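Ribulose bisphosphate carboxylase small chain (Galdieria sulphuraria, PDB 4F0H) serves as the small subunit of Rubisco, the enzyme that fixes carbon dioxide onto ribulose bisphosphate, and probably helps assemble and stabilise the catalytic large subunits. Local coordinates at residues B[23-28]-B[94-99]; B[80-85]-B[98-103]; B[107-112]-B[125-130]; B[3-8]-B[39-44]. All blocks are in the same frame, centred on the assembly; numbering follows the deposited sequence.

Interaction 1 (B[23-28]-B[94-99]); sequences IDYMIS and TIISFI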
loop_
_atom_site.group_PDB
_atom_site.type_symbol
_atom_site.label_atom_id
_atom_site.label_comp_id
_atom_site.label_asym_id
_atom_site.label_seq_id
_atom_site.Cartn_x
_atom_site.Cartn_y
_atom_site.Cartn_z
ATOM N N ILE B 23 -32.206 41.055 -24.837
ATOM C CA ILE B 23 -31.493 42.108 -24.083
ATOM C C ILE B 23 -32.420 42.746 -23.014
ATOM O O ILE B 23 -32.030 42.908 -21.854
ATOM C CB ILE B 23 -30.967 43.220 -25.006
ATOM C CG1 ILE B 23 -30.156 42.681 -26.185
ATOM C CG2 ILE B 23 -30.066 44.159 -24.276
ATOM C CD1 ILE B 23 -29.442 41.445 -25.839
ATOM N N ASP B 24 -33.654 43.104 -23.406
ATOM C CA ASP B 24 -34.649 43.559 -22.430
ATOM C C ASP B 24 -34.722 42.627 -21.188
ATOM O O ASP B 24 -34.710 43.063 -20.042
ATOM C CB ASP B 24 -36.010 43.653 -23.113
ATOM C CG ASP B 24 -36.146 44.915 -23.997
ATOM O OD1 ASP B 24 -36.906 44.893 -24.981
ATOM O OD2 ASP B 24 -35.489 45.946 -23.712
ATOM N N TYR B 25 -34.776 41.320 -21.413
ATOM C CA TYR B 25 -34.901 40.427 -20.294
ATOM C C TYR B 25 -33.630 40.557 -19.402
ATOM O O TYR B 25 -33.694 40.723 -18.166
ATOM C CB TYR B 25 -35.123 38.979 -20.827
ATOM C CG TYR B 25 -34.817 37.903 -19.794
ATOM C CD1 TYR B 25 -35.758 37.515 -18.839
ATOM C CD2 TYR B 25 -33.550 37.259 -19.806
ATOM C CE1 TYR B 25 -35.439 36.528 -17.868
ATOM C CE2 TYR B 25 -33.212 36.281 -18.859
ATOM C CZ TYR B 25 -34.156 35.930 -17.889
ATOM O OH TYR B 25 -33.767 34.957 -16.975
ATOM N N MET B 26 -32.470 40.462 -20.044
ATOM C CA MET B 26 -31.202 40.605 -19.324
ATOM C C MET B 26 -31.157 41.869 -18.467
ATOM O O MET B 26 -30.680 41.857 -17.331
ATOM C CB MET B 26 -30.009 40.549 -20.297
ATOM C CG MET B 26 -30.123 39.279 -21.153
ATOM S SD MET B 26 -28.779 39.127 -22.321
ATOM C CE MET B 26 -27.426 39.061 -21.217
ATOM N N ILE B 27 -31.658 42.958 -19.036
ATOM C CA ILE B 27 -31.636 44.247 -18.380
ATOM C C ILE B 27 -32.560 44.206 -17.193
ATOM O O ILE B 27 -32.232 44.709 -16.132
ATOM C CB ILE B 27 -32.036 45.366 -19.334
ATOM C CG1 ILE B 27 -30.981 45.591 -20.442
ATOM C CG2 ILE B 27 -32.242 46.712 -18.594
ATOM C CD1 ILE B 27 -31.403 46.720 -21.374
ATOM N N SER B 28 -33.722 43.590 -17.364
ATOM C CA SER B 28 -34.683 43.552 -16.295
ATOM C C SER B 28 -34.105 42.694 -15.182
ATOM O O SER B 28 -34.438 42.903 -14.046
ATOM C CB SER B 28 -35.987 42.980 -16.812
ATOM O OG SER B 28 -35.822 41.557 -16.862
ATOM N N THR B 94 -22.628 33.003 -15.141
ATOM C CA THR B 94 -23.542 33.070 -16.273
ATOM C C THR B 94 -24.934 32.517 -15.969
ATOM O O THR B 94 -25.062 31.478 -15.328
ATOM C CB THR B 94 -22.921 32.315 -17.425
ATOM O OG1 THR B 94 -21.637 32.926 -17.742
ATOM C CG2 THR B 94 -23.834 32.345 -18.649
ATOM N N ILE B 95 -25.986 33.230 -16.379
ATOM C CA ILE B 95 -27.313 32.701 -16.338
ATOM C C ILE B 95 -28.008 32.633 -17.711
ATOM O O ILE B 95 -29.138 32.179 -17.778
ATOM C CB ILE B 95 -28.266 33.410 -15.319
ATOM C CG1 ILE B 95 -28.623 34.802 -15.782
ATOM C CG2 ILE B 95 -27.716 33.392 -13.846
ATOM C CD1 ILE B 95 -30.025 35.274 -15.109
ATOM N N ILE B 96 -27.347 33.079 -18.789
ATOM C CA ILE B 96 -27.899 32.901 -20.112
ATOM C C ILE B 96 -26.751 33.134 -21.091
ATOM O O ILE B 96 -25.866 33.989 -20.815
ATOM C CB ILE B 96 -29.065 33.886 -20.364
ATOM C CG1 ILE B 96 -29.700 33.649 -21.711
ATOM C CG2 ILE B 96 -28.603 35.322 -20.343
ATOM C CD1 ILE B 96 -30.908 34.503 -21.959
ATOM N N SER B 97 -26.755 32.398 -22.196
ATOM C CA SER B 97 -25.664 32.477 -23.240
ATOM C C SER B 97 -26.212 31.918 -24.562
ATOM O O SER B 97 -26.561 30.747 -24.632
ATOM C CB SER B 97 -24.460 31.691 -22.767
ATOM O OG SER B 97 -23.479 31.507 -23.763
ATOM N N PHE B 98 -26.361 32.765 -25.592
ATOM C CA PHE B 98 -26.923 32.265 -26.832
ATOM C C PHE B 98 -26.173 32.831 -28.044
ATOM O O PHE B 98 -25.552 33.951 -28.044
ATOM C CB PHE B 98 -28.428 32.590 -26.894
ATOM C CG PHE B 98 -28.709 34.037 -26.775
ATOM C CD1 PHE B 98 -28.895 34.618 -25.535
ATOM C CD2 PHE B 98 -28.780 34.843 -27.916
ATOM C CE1 PHE B 98 -29.156 35.965 -25.423
ATOM C CE2 PHE B 98 -29.032 36.195 -27.805
ATOM C CZ PHE B 98 -29.205 36.759 -26.537
ATOM N N ILE B 99 -26.236 32.046 -29.094
ATOM C CA ILE B 99 -25.560 32.333 -30.303
ATOM C C ILE B 99 -26.338 33.381 -31.116
ATOM O O ILE B 99 -27.563 33.275 -31.305
ATOM C CB ILE B 99 -25.400 31.070 -31.189
ATOM C CG1 ILE B 99 -24.716 29.938 -30.430
ATOM C CG2 ILE B 99 -24.626 31.384 -32.472
ATOM C CD1 ILE B 99 -23.350 30.155 -30.182
HETATM O O HOH W 1 -31.947 32.840 -17.376
#

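Interaction 2 (B[80-85]-B[98-103]); sequences IKVVGF and FIVNRP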
loop_
_atom_site.group_PDB
_atom_site.type_symbol
_atom_site.label_atom_id
_atom_site.label_comp_id
_atom_site.label_asym_id
_atom_site.label_seq_id
_atom_site.Cartn_x
_atom_site.Cartn_y
_atom_site.Cartn_z
ATOM N N ILE B 80 -20.428 33.861 -32.533
ATOM C CA ILE B 80 -20.515 35.036 -31.621
ATOM C C ILE B 80 -21.690 34.749 -30.741
ATOM O O ILE B 80 -22.803 34.358 -31.236
ATOM C CB ILE B 80 -20.786 36.375 -32.433
ATOM C CG1 ILE B 80 -19.757 36.541 -33.592
ATOM C CG2 ILE B 80 -20.905 37.589 -31.514
ATOM C CD1 ILE B 80 -19.960 37.844 -34.464
ATOM N N LYS B 81 -21.492 34.966 -29.437
ATOM C CA LYS B 81 -22.533 34.770 -28.480
ATOM C C LYS B 81 -22.708 35.928 -27.542
ATOM O O LYS B 81 -21.789 36.730 -27.317
ATOM C CB LYS B 81 -22.308 33.506 -27.643
ATOM C CG LYS B 81 -20.944 33.478 -26.922
ATOM C CD LYS B 81 -20.808 32.212 -26.096
ATOM C CE LYS B 81 -19.719 32.305 -25.022
ATOM N NZ LYS B 81 -19.311 30.909 -24.698
ATOM N N VAL B 82 -23.895 35.986 -26.952
ATOM C CA VAL B 82 -24.132 37.027 -25.972
ATOM C C VAL B 82 -24.276 36.357 -24.659
ATOM O O VAL B 82 -24.913 35.288 -24.595
ATOM C CB VAL B 82 -25.408 37.857 -26.313
ATOM C CG1 VAL B 82 -25.634 38.890 -25.224
ATOM C CG2 VAL B 82 -25.193 38.575 -27.642
ATOM N N VAL B 83 -23.705 36.935 -23.610
ATOM C CA VAL B 83 -23.648 36.210 -22.349
ATOM C C VAL B 83 -24.151 37.135 -21.262
ATOM O O VAL B 83 -23.805 38.288 -21.266
ATOM C CB VAL B 83 -22.179 35.789 -22.024
ATOM C CG1 VAL B 83 -22.127 35.025 -20.747
ATOM C CG2 VAL B 83 -21.659 34.845 -23.057
ATOM N N GLY B 84 -24.992 36.663 -20.344
ATOM C CA GLY B 84 -25.454 37.566 -19.262
ATOM C C GLY B 84 -24.981 37.007 -17.943
ATOM O O GLY B 84 -25.299 35.825 -17.607
ATOM N N PHE B 85 -24.204 37.828 -17.214
ATOM C CA PHE B 85 -23.570 37.457 -15.952
ATOM C C PHE B 85 -24.415 38.060 -14.842
ATOM O O PHE B 85 -24.689 39.280 -14.850
ATOM C CB PHE B 85 -22.181 38.112 -15.859
ATOM C CG PHE B 85 -21.246 37.667 -16.904
ATOM C CD1 PHE B 85 -20.660 36.392 -16.834
ATOM C CD2 PHE B 85 -20.945 38.484 -17.963
ATOM C CE1 PHE B 85 -19.791 35.961 -17.828
ATOM C CE2 PHE B 85 -20.052 38.068 -18.982
ATOM C CZ PHE B 85 -19.491 36.798 -18.919
ATOM N N PHE B 98 -26.361 32.765 -25.592
ATOM C CA PHE B 98 -26.923 32.265 -26.832
ATOM C C PHE B 98 -26.173 32.831 -28.044
ATOM O O PHE B 98 -25.552 33.951 -28.044
ATOM C CB PHE B 98 -28.428 32.590 -26.894
ATOM C CG PHE B 98 -28.709 34.037 -26.775
ATOM C CD1 PHE B 98 -28.895 34.618 -25.535
ATOM C CD2 PHE B 98 -28.780 34.843 -27.916
ATOM C CE1 PHE B 98 -29.156 35.965 -25.423
ATOM C CE2 PHE B 98 -29.032 36.195 -27.805
ATOM C CZ PHE B 98 -29.205 36.759 -26.537
ATOM N N ILE B 99 -26.236 32.046 -29.094
ATOM C CA ILE B 99 -25.560 32.333 -30.303
ATOM C C ILE B 99 -26.338 33.381 -31.116
ATOM O O ILE B 99 -27.563 33.275 -31.305
ATOM C CB ILE B 99 -25.400 31.070 -31.189
ATOM C CG1 ILE B 99 -24.716 29.938 -30.430
ATOM C CG2 ILE B 99 -24.626 31.384 -32.472
ATOM C CD1 ILE B 99 -23.350 30.155 -30.182
ATOM N N VAL B 100 -25.587 34.383 -31.595
ATOM C CA VAL B 100 -26.117 35.481 -32.470
ATOM C C VAL B 100 -25.390 35.567 -33.799
ATOM O O VAL B 100 -25.701 36.415 -34.658
ATOM C CB VAL B 100 -26.022 36.861 -31.799
ATOM C CG1 VAL B 100 -26.815 36.900 -30.564
ATOM C CG2 VAL B 100 -24.531 37.232 -31.542
ATOM N N ASN B 101 -24.371 34.743 -33.965
ATOM C CA ASN B 101 -23.795 34.576 -35.304
ATOM C C ASN B 101 -23.135 33.248 -35.473
ATOM O O ASN B 101 -22.359 32.856 -34.601
ATOM C CB ASN B 101 -22.764 35.661 -35.522
ATOM C CG ASN B 101 -22.317 35.757 -36.959
ATOM O OD1 ASN B 101 -21.197 35.384 -37.294
ATOM N ND2 ASN B 101 -23.184 36.248 -37.819
ATOM N N ARG B 102 -23.376 32.584 -36.615
ATOM C CA ARG B 102 -22.677 31.338 -36.977
ATOM C C ARG B 102 -21.928 31.511 -38.277
ATOM O O ARG B 102 -22.373 32.226 -39.140
ATOM C CB ARG B 102 -23.680 30.204 -37.205
ATOM C CG ARG B 102 -24.505 29.930 -35.992
ATOM C CD ARG B 102 -25.710 28.982 -36.319
ATOM N NE ARG B 102 -26.422 28.795 -35.051
ATOM C CZ ARG B 102 -26.112 27.904 -34.139
ATOM N NH1 ARG B 102 -25.158 27.008 -34.359
ATOM N NH2 ARG B 102 -26.814 27.895 -33.026
ATOM N N PRO B 103 -20.788 30.847 -38.448
ATOM C CA PRO B 103 -20.193 30.827 -39.798
ATOM C C PRO B 103 -21.135 30.137 -40.816
ATOM O O PRO B 103 -22.168 29.575 -40.429
ATOM C CB PRO B 103 -18.877 30.105 -39.582
ATOM C CG PRO B 103 -19.148 29.273 -38.354
ATOM C CD PRO B 103 -19.962 30.132 -37.470
#

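Interaction 3 (B[107-112]-B[125-130]); sequences PGFNLI and IQAYET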
loop_
_atom_site.group_PDB
_atom_site.type_symbol
_atom_site.label_atom_id
_atom_site.label_comp_id
_atom_site.label_asym_id
_atom_site.label_seq_id
_atom_site.Cartn_x
_atom_site.Cartn_y
_atom_site.Cartn_z
ATOM N N PRO B 107 -18.342 22.286 -40.601
ATOM C CA PRO B 107 -18.003 20.885 -40.902
ATOM C C PRO B 107 -18.048 19.935 -39.692
ATOM O O PRO B 107 -18.188 18.714 -39.896
ATOM C CB PRO B 107 -16.576 20.971 -41.417
ATOM C CG PRO B 107 -16.003 22.089 -40.614
ATOM C CD PRO B 107 -17.150 23.133 -40.619
ATOM N N GLY B 108 -17.917 20.461 -38.454
ATOM C CA GLY B 108 -18.105 19.594 -37.282
ATOM C C GLY B 108 -16.768 19.096 -36.728
ATOM O O GLY B 108 -15.781 19.828 -36.731
ATOM N N PHE B 109 -16.759 17.861 -36.223
ATOM C CA PHE B 109 -15.699 17.381 -35.327
ATOM C C PHE B 109 -15.125 16.056 -35.711
ATOM O O PHE B 109 -15.853 15.216 -36.108
ATOM C CB PHE B 109 -16.202 17.209 -33.898
ATOM C CG PHE B 109 -16.529 18.520 -33.212
ATOM C CD1 PHE B 109 -17.827 19.010 -33.197
ATOM C CD2 PHE B 109 -15.543 19.250 -32.595
ATOM C CE1 PHE B 109 -18.128 20.225 -32.544
ATOM C CE2 PHE B 109 -15.850 20.451 -31.951
ATOM C CZ PHE B 109 -17.142 20.938 -31.922
ATOM N N ASN B 110 -13.811 15.901 -35.603
ATOM C CA ASN B 110 -13.182 14.612 -35.742
ATOM C C ASN B 110 -13.238 13.936 -34.381
ATOM O O ASN B 110 -13.032 14.594 -33.398
ATOM C CB ASN B 110 -11.709 14.740 -36.212
ATOM C CG ASN B 110 -11.116 13.349 -36.682
ATOM O OD1 ASN B 110 -11.860 12.338 -36.888
ATOM N ND2 ASN B 110 -9.820 13.303 -36.834
ATOM N N LEU B 111 -13.538 12.635 -34.338
ATOM C CA LEU B 111 -13.475 11.854 -33.093
ATOM C C LEU B 111 -12.249 10.913 -33.147
ATOM O O LEU B 111 -12.144 10.048 -34.046
ATOM C CB LEU B 111 -14.787 11.094 -32.815
ATOM C CG LEU B 111 -14.831 10.143 -31.618
ATOM C CD1 LEU B 111 -14.907 10.840 -30.369
ATOM C CD2 LEU B 111 -16.076 9.210 -31.727
ATOM N N ILE B 112 -11.343 11.078 -32.170
ATOM C CA ILE B 112 -10.079 10.322 -32.102
ATOM C C ILE B 112 -10.160 9.301 -30.960
ATOM O O ILE B 112 -10.603 9.647 -29.879
ATOM C CB ILE B 112 -8.918 11.260 -31.856
ATOM C CG1 ILE B 112 -8.852 12.251 -33.038
ATOM C CG2 ILE B 112 -7.630 10.422 -31.808
ATOM C CD1 ILE B 112 -8.614 13.570 -32.738
ATOM N N ILE B 125 -11.899 14.999 -29.229
ATOM C CA ILE B 125 -12.727 15.600 -30.214
ATOM C C ILE B 125 -11.978 16.828 -30.699
ATOM O O ILE B 125 -11.463 17.588 -29.899
ATOM C CB ILE B 125 -14.046 15.958 -29.461
ATOM C CG1 ILE B 125 -14.921 14.672 -29.378
ATOM C CG2 ILE B 125 -14.794 17.156 -30.053
ATOM C CD1 ILE B 125 -15.970 14.770 -28.247
ATOM N N GLN B 126 -11.953 17.044 -32.006
ATOM C CA GLN B 126 -11.203 18.160 -32.572
ATOM C C GLN B 126 -12.017 18.783 -33.712
ATOM O O GLN B 126 -12.444 18.094 -34.621
ATOM C CB GLN B 126 -9.898 17.663 -33.194
ATOM C CG GLN B 126 -9.016 18.822 -33.758
ATOM C CD GLN B 126 -8.025 19.334 -32.702
ATOM O OE1 GLN B 126 -7.473 18.510 -31.998
ATOM N NE2 GLN B 126 -7.818 20.703 -32.564
ATOM N N ALA B 127 -12.287 20.078 -33.642
ATOM C CA ALA B 127 -13.091 20.649 -34.692
ATOM C C ALA B 127 -12.284 20.663 -35.996
ATOM O O ALA B 127 -11.112 21.054 -35.999
ATOM C CB ALA B 127 -13.554 22.083 -34.309
ATOM N N TYR B 128 -12.912 20.303 -37.115
ATOM C CA TYR B 128 -12.158 20.292 -38.363
ATOM C C TYR B 128 -11.549 21.628 -38.689
ATOM O O TYR B 128 -10.433 21.706 -39.163
ATOM C CB TYR B 128 -13.084 19.847 -39.509
ATOM C CG TYR B 128 -13.270 18.370 -39.418
ATOM C CD1 TYR B 128 -14.512 17.806 -39.090
ATOM C CD2 TYR B 128 -12.184 17.533 -39.601
ATOM C CE1 TYR B 128 -14.665 16.457 -38.988
ATOM C CE2 TYR B 128 -12.346 16.133 -39.506
ATOM C CZ TYR B 128 -13.559 15.613 -39.185
ATOM O OH TYR B 128 -13.701 14.223 -39.105
ATOM N N GLU B 129 -12.251 22.722 -38.422
ATOM C CA GLU B 129 -11.623 23.990 -38.824
ATOM C C GLU B 129 -10.331 24.240 -38.040
ATOM O O GLU B 129 -9.521 25.040 -38.446
ATOM C CB GLU B 129 -12.590 25.144 -38.728
ATOM C CG GLU B 129 -13.634 24.983 -39.838
ATOM C CD GLU B 129 -13.002 25.159 -41.226
ATOM O OE1 GLU B 129 -12.373 26.236 -41.490
ATOM O OE2 GLU B 129 -13.133 24.231 -42.035
ATOM N N THR B 130 -10.125 23.562 -36.913
ATOM C CA THR B 130 -8.922 23.911 -36.141
ATOM C C THR B 130 -7.729 23.129 -36.659
ATOM O O THR B 130 -6.643 23.282 -36.136
ATOM C CB THR B 130 -9.072 23.607 -34.633
ATOM O OG1 THR B 130 -9.341 22.212 -34.469
ATOM C CG2 THR B 130 -10.194 24.402 -34.030
HETATM O O HOH W 2 -15.066 22.829 -37.253
#

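Interaction 4 (B[3-8]-B[39-44]); sequences ITQGTF and NDIHPR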
loop_
_atom_site.group_PDB
_atom_site.type_symbol
_atom_site.label_atom_id
_atom_site.label_comp_id
_atom_site.label_asym_id
_atom_site.label_seq_id
_atom_site.Cartn_x
_atom_site.Cartn_y
_atom_site.Cartn_z
ATOM N N ILE B 3 -24.063 23.492 -34.687
ATOM C CA ILE B 3 -23.533 23.351 -33.330
ATOM C C ILE B 3 -24.622 23.775 -32.320
ATOM O O ILE B 3 -25.191 24.860 -32.474
ATOM C CB ILE B 3 -22.342 24.289 -33.149
ATOM C CG1 ILE B 3 -21.139 23.718 -33.876
ATOM C CG2 ILE B 3 -22.077 24.502 -31.665
ATOM C CD1 ILE B 3 -20.794 22.374 -33.490
ATOM N N THR B 4 -24.924 22.963 -31.292
ATOM C CA THR B 4 -26.030 23.365 -30.433
ATOM C C THR B 4 -25.658 23.752 -29.013
ATOM O O THR B 4 -26.427 23.527 -28.128
ATOM C CB THR B 4 -27.139 22.314 -30.411
ATOM O OG1 THR B 4 -26.590 21.059 -29.987
ATOM C CG2 THR B 4 -27.765 22.160 -31.809
ATOM N N GLN B 5 -24.461 24.321 -28.809
ATOM C CA GLN B 5 -24.171 25.151 -27.627
ATOM C C GLN B 5 -25.137 26.341 -27.674
ATOM O O GLN B 5 -25.528 26.736 -28.761
ATOM C CB GLN B 5 -22.754 25.700 -27.744
ATOM C CG GLN B 5 -21.724 24.631 -27.525
ATOM C CD GLN B 5 -20.366 25.101 -27.883
ATOM O OE1 GLN B 5 -19.973 26.235 -27.586
ATOM N NE2 GLN B 5 -19.612 24.230 -28.527
ATOM N N GLY B 6 -25.505 26.923 -26.532
ATOM C CA GLY B 6 -26.325 28.134 -26.539
ATOM C C GLY B 6 -27.743 27.824 -26.084
ATOM O O GLY B 6 -28.228 26.730 -26.301
ATOM N N THR B 7 -28.401 28.784 -25.437
ATOM C CA THR B 7 -29.747 28.535 -24.917
ATOM C C THR B 7 -30.820 28.310 -26.001
ATOM O O THR B 7 -31.844 27.640 -25.742
ATOM C CB THR B 7 -30.160 29.707 -24.044
ATOM O OG1 THR B 7 -29.122 29.914 -23.082
ATOM C CG2 THR B 7 -31.415 29.435 -23.286
ATOM N N PHE B 8 -30.643 28.851 -27.211
ATOM C CA PHE B 8 -31.738 28.736 -28.185
ATOM C C PHE B 8 -31.380 28.150 -29.528
ATOM O O PHE B 8 -32.045 28.406 -30.597
ATOM C CB PHE B 8 -32.397 30.079 -28.427
ATOM C CG PHE B 8 -32.819 30.809 -27.167
ATOM C CD1 PHE B 8 -32.133 31.944 -26.751
ATOM C CD2 PHE B 8 -33.887 30.396 -26.439
ATOM C CE1 PHE B 8 -32.558 32.627 -25.573
ATOM C CE2 PHE B 8 -34.286 31.079 -25.292
ATOM C CZ PHE B 8 -33.619 32.190 -24.890
ATOM N N ASN B 39 -13.531 30.949 -33.099
ATOM C CA ASN B 39 -13.565 30.022 -34.234
ATOM C C ASN B 39 -12.887 28.658 -33.856
ATOM O O ASN B 39 -12.503 27.911 -34.712
ATOM C CB ASN B 39 -12.984 30.626 -35.574
ATOM C CG ASN B 39 -11.487 31.007 -35.494
ATOM O OD1 ASN B 39 -10.779 30.625 -34.590
ATOM N ND2 ASN B 39 -11.034 31.878 -36.440
ATOM N N ASP B 40 -12.747 28.354 -32.561
ATOM C CA ASP B 40 -12.530 26.948 -32.152
ATOM C C ASP B 40 -13.812 26.549 -31.408
ATOM O O ASP B 40 -14.002 26.914 -30.240
ATOM C CB ASP B 40 -11.300 26.831 -31.276
ATOM C CG ASP B 40 -11.187 25.476 -30.600
ATOM O OD1 ASP B 40 -11.960 24.569 -30.925
ATOM O OD2 ASP B 40 -10.299 25.301 -29.762
ATOM N N ILE B 41 -14.750 25.930 -32.117
ATOM C CA ILE B 41 -16.086 25.646 -31.494
ATOM C C ILE B 41 -16.112 24.391 -30.505
ATOM O O ILE B 41 -17.171 23.845 -30.144
ATOM C CB ILE B 41 -17.205 25.686 -32.570
ATOM C CG1 ILE B 41 -18.586 25.830 -31.902
ATOM C CG2 ILE B 41 -17.108 24.475 -33.497
ATOM C CD1 ILE B 41 -18.876 27.140 -31.283
ATOM N N HIS B 42 -14.933 23.924 -30.084
ATOM C CA HIS B 42 -14.882 22.802 -29.128
ATOM C C HIS B 42 -15.742 23.167 -27.904
ATOM O O HIS B 42 -15.680 24.305 -27.377
ATOM C CB HIS B 42 -13.436 22.577 -28.688
ATOM C CG HIS B 42 -13.206 21.266 -27.992
ATOM N ND1 HIS B 42 -13.594 21.028 -26.675
ATOM C CD2 HIS B 42 -12.650 20.111 -28.440
ATOM C CE1 HIS B 42 -13.259 19.781 -26.342
ATOM N NE2 HIS B 42 -12.675 19.211 -27.394
ATOM N N PRO B 43 -16.516 22.211 -27.433
ATOM C CA PRO B 43 -17.371 22.431 -26.265
ATOM C C PRO B 43 -16.643 22.637 -24.975
ATOM O O PRO B 43 -17.292 23.052 -23.997
ATOM C CB PRO B 43 -18.144 21.106 -26.129
ATOM C CG PRO B 43 -17.308 20.095 -26.846
ATOM C CD PRO B 43 -16.683 20.835 -27.994
ATOM N N ARG B 44 -15.330 22.343 -24.933
ATOM C CA ARG B 44 -14.585 22.610 -23.714
ATOM C C ARG B 44 -13.699 23.856 -23.877
ATOM O O ARG B 44 -12.825 24.048 -23.072
ATOM C CB ARG B 44 -13.707 21.437 -23.297
ATOM C CG ARG B 44 -14.409 20.060 -23.284
ATOM C CD ARG B 44 -15.276 19.813 -22.032
ATOM N NE ARG B 44 -14.535 19.904 -20.756
ATOM C CZ ARG B 44 -13.868 18.913 -20.156
ATOM N NH1 ARG B 44 -13.818 17.695 -20.671
ATOM N NH2 ARG B 44 -13.249 19.139 -19.006
HETATM O O HOH W 3 -17.297 26.349 -26.799
#

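Interaction 1 (B[23-28]-B[94-99])
M26 and I96 meet where helix 16-28 packs on the sheet, and their side chains cross at a slant, with the methyl CE of M26 4.0 Å from CG2 of I96. The thioether is straight as far as SD and bends at its last torsion (chi3 61°), which brings CE against I96 and also against G84 of the adjacent strand. Its sulfur comes up at the edge of the F98 ring, near the ring plane, with SD 4.4 Å from CE1. Next to it on the helix, Y25 reaches the corner of the chain at I95. Its ring carbon CE2 lies 4.3 Å from CD1 of I96, while its hydroxyl gives a hydrogen bond to a water (OH to water 2.8 Å) that in turn donates to the carbonyl O of I95. Strand 96-99 runs nearly antiparallel to the helix, at 165°. Q22 of the same helix also touches I96 and F98. This is helix-on-sheet packing, as in the alpha/beta core of Rubisco small subunits, built on a four-stranded antiparallel sheet.

Interaction 2 (B[80-85]-B[98-103])
A classic beta bulge interrupts the antiparallel hairpin of strands 79-86 and 93-101, with V100 and N101 both facing I80. The carbonyl O of I80 is gripped by two donors: V100 N at 2.8 Å in a nearly straight bond (170°), and N101 N at 3.2 Å in a more bent one. I80 N completes the bulge by donating to the carbonyl O of N101. Beyond it the pairing is regular, for V82 and F98 form a hydrogen-bonded pair in which V82 N lies 2.8 Å from the O of F98 and F98 N returns a bond to the O of V82. On the face shared by I80, V82 and F98, CB of V82 sits over one face of the F98 ring, 4.0 Å from CZ and displaced toward the rim. F98 holds CG between its backbone N and carbonyl carbon (chi1 58°), a torsion that swings the ring across to V82. V100 wedges in beside them, its CG2 3.6 Å from CG2 of I80 and its CG1 3.7 Å from CG2 of V82. C71, R72 and I68 of helix 61-74 pack on this face. The extra residue is thus absorbed with its backbone N-H satisfied, while V100 keeps apolar contact with I80 and V82 at the bulge itself.

Interaction 3 (B[107-112]-B[125-130])
Strands 109-112 and 125-127 run antiparallel at 156°, and N110 and Q126 form a hydrogen-bonded pair in which N110 N donates to Q126 O (2.8 Å) and Q126 N to N110 O (3.0 Å). Where the second strand passes into a 3-10 turn, Y128 N adds a bond to the O of G108, which also accepts from a water held by E129 N. Y128 lies flat against the first strand: N110 N stands over one face of its ring, toward the rim, and CE1 comes within 3.3 Å of the backbone C of F109. The amide of N110 is turned only 20° from that ring plane, though the two side chains cross at about a right angle. ND2 of N110 is hydrogen-bonded to OH of Y131, while the Y128 hydroxyl is hydrogen-bonded to T130 of a neighbouring small subunit. P107 slides past Y128 in the opposite direction, with CG 3.8 Å from CB of Y128. On the other face, F109 turns CD2 to CG2 of I125 (3.4 Å) and CE2 to the methyl CB of A127 (3.7 Å). In the turn, A127 O accepts from both N and OG1 of T130, and T130 OG1 receives the amide NE2 of Q126. The arrangement is that of a two-stranded beta hairpin, here the C-terminal extension of this small subunit, which meets two neighbouring small subunits.

Interaction 4 (B[3-8]-B[39-44])
Q5 points its side chain at the loop 39-44. CB and CG serve as an extended spacer (chi2 169°) that carries the amide across to the neighbouring loop. The carbon CD arrives 4.1 Å from the carbonyl O of I41. There the amide divides its work: NE2 donates to that O at 3.0 Å, in a bond bent to 139°. The acceptor lies almost in the plane of the amide, whereas the nitrogen itself is tilted 34° from the plane of the I41 carbonyl. NE2 also passes 3.7 Å from CA of P43 and is also hydrogen-bonded to the backbone of a chain of another protein. OE1 is 4.0 Å from CD1 of I41 and lies 2.8 Å from a water that also reaches the carbonyl O of H42. Both loops are thereby joined through the two ends of one amide. Beside it, I3 and I41 slide past each other in opposite directions, CG2 of I3 touching CG1 of I41 at 3.7 Å; F109 packs on both. The receiving loop is shaped from within, since OD1 of D40 accepts from H42 N, and ND1 of H42 accepts R44 N in the plane of its ring. The turn at D40 is an Asx turn, and the whole is a loop-to-loop junction between the N-terminal segment and the loop following strand 32-38, built at an interface with another protein chain.

Overall arrangement
Interactions 1 and 2 share F98 and I99 on strand 93-101, and their centres are 10 Å apart: one side of the shared strand meets helix 16-28, while its edge pairs with strand 79-86. Interaction 4, with its centre 9 Å from that of interaction 2, joins this sheet through R102 NH1, which lies 2.9 Å from I3 O, and through T7 N, which lies 2.8 Å from S97 O of interaction 1. It also meets interaction 3, whose F109 CE1 is 3.6 Å from I3 CD1. Interactions 1 and 3, with centres about 29 Å apart, do not touch; interaction 4, formed by the N-terminal segment and the loop after strand 32-38, lies between sheet and C-terminal hairpin and touches both.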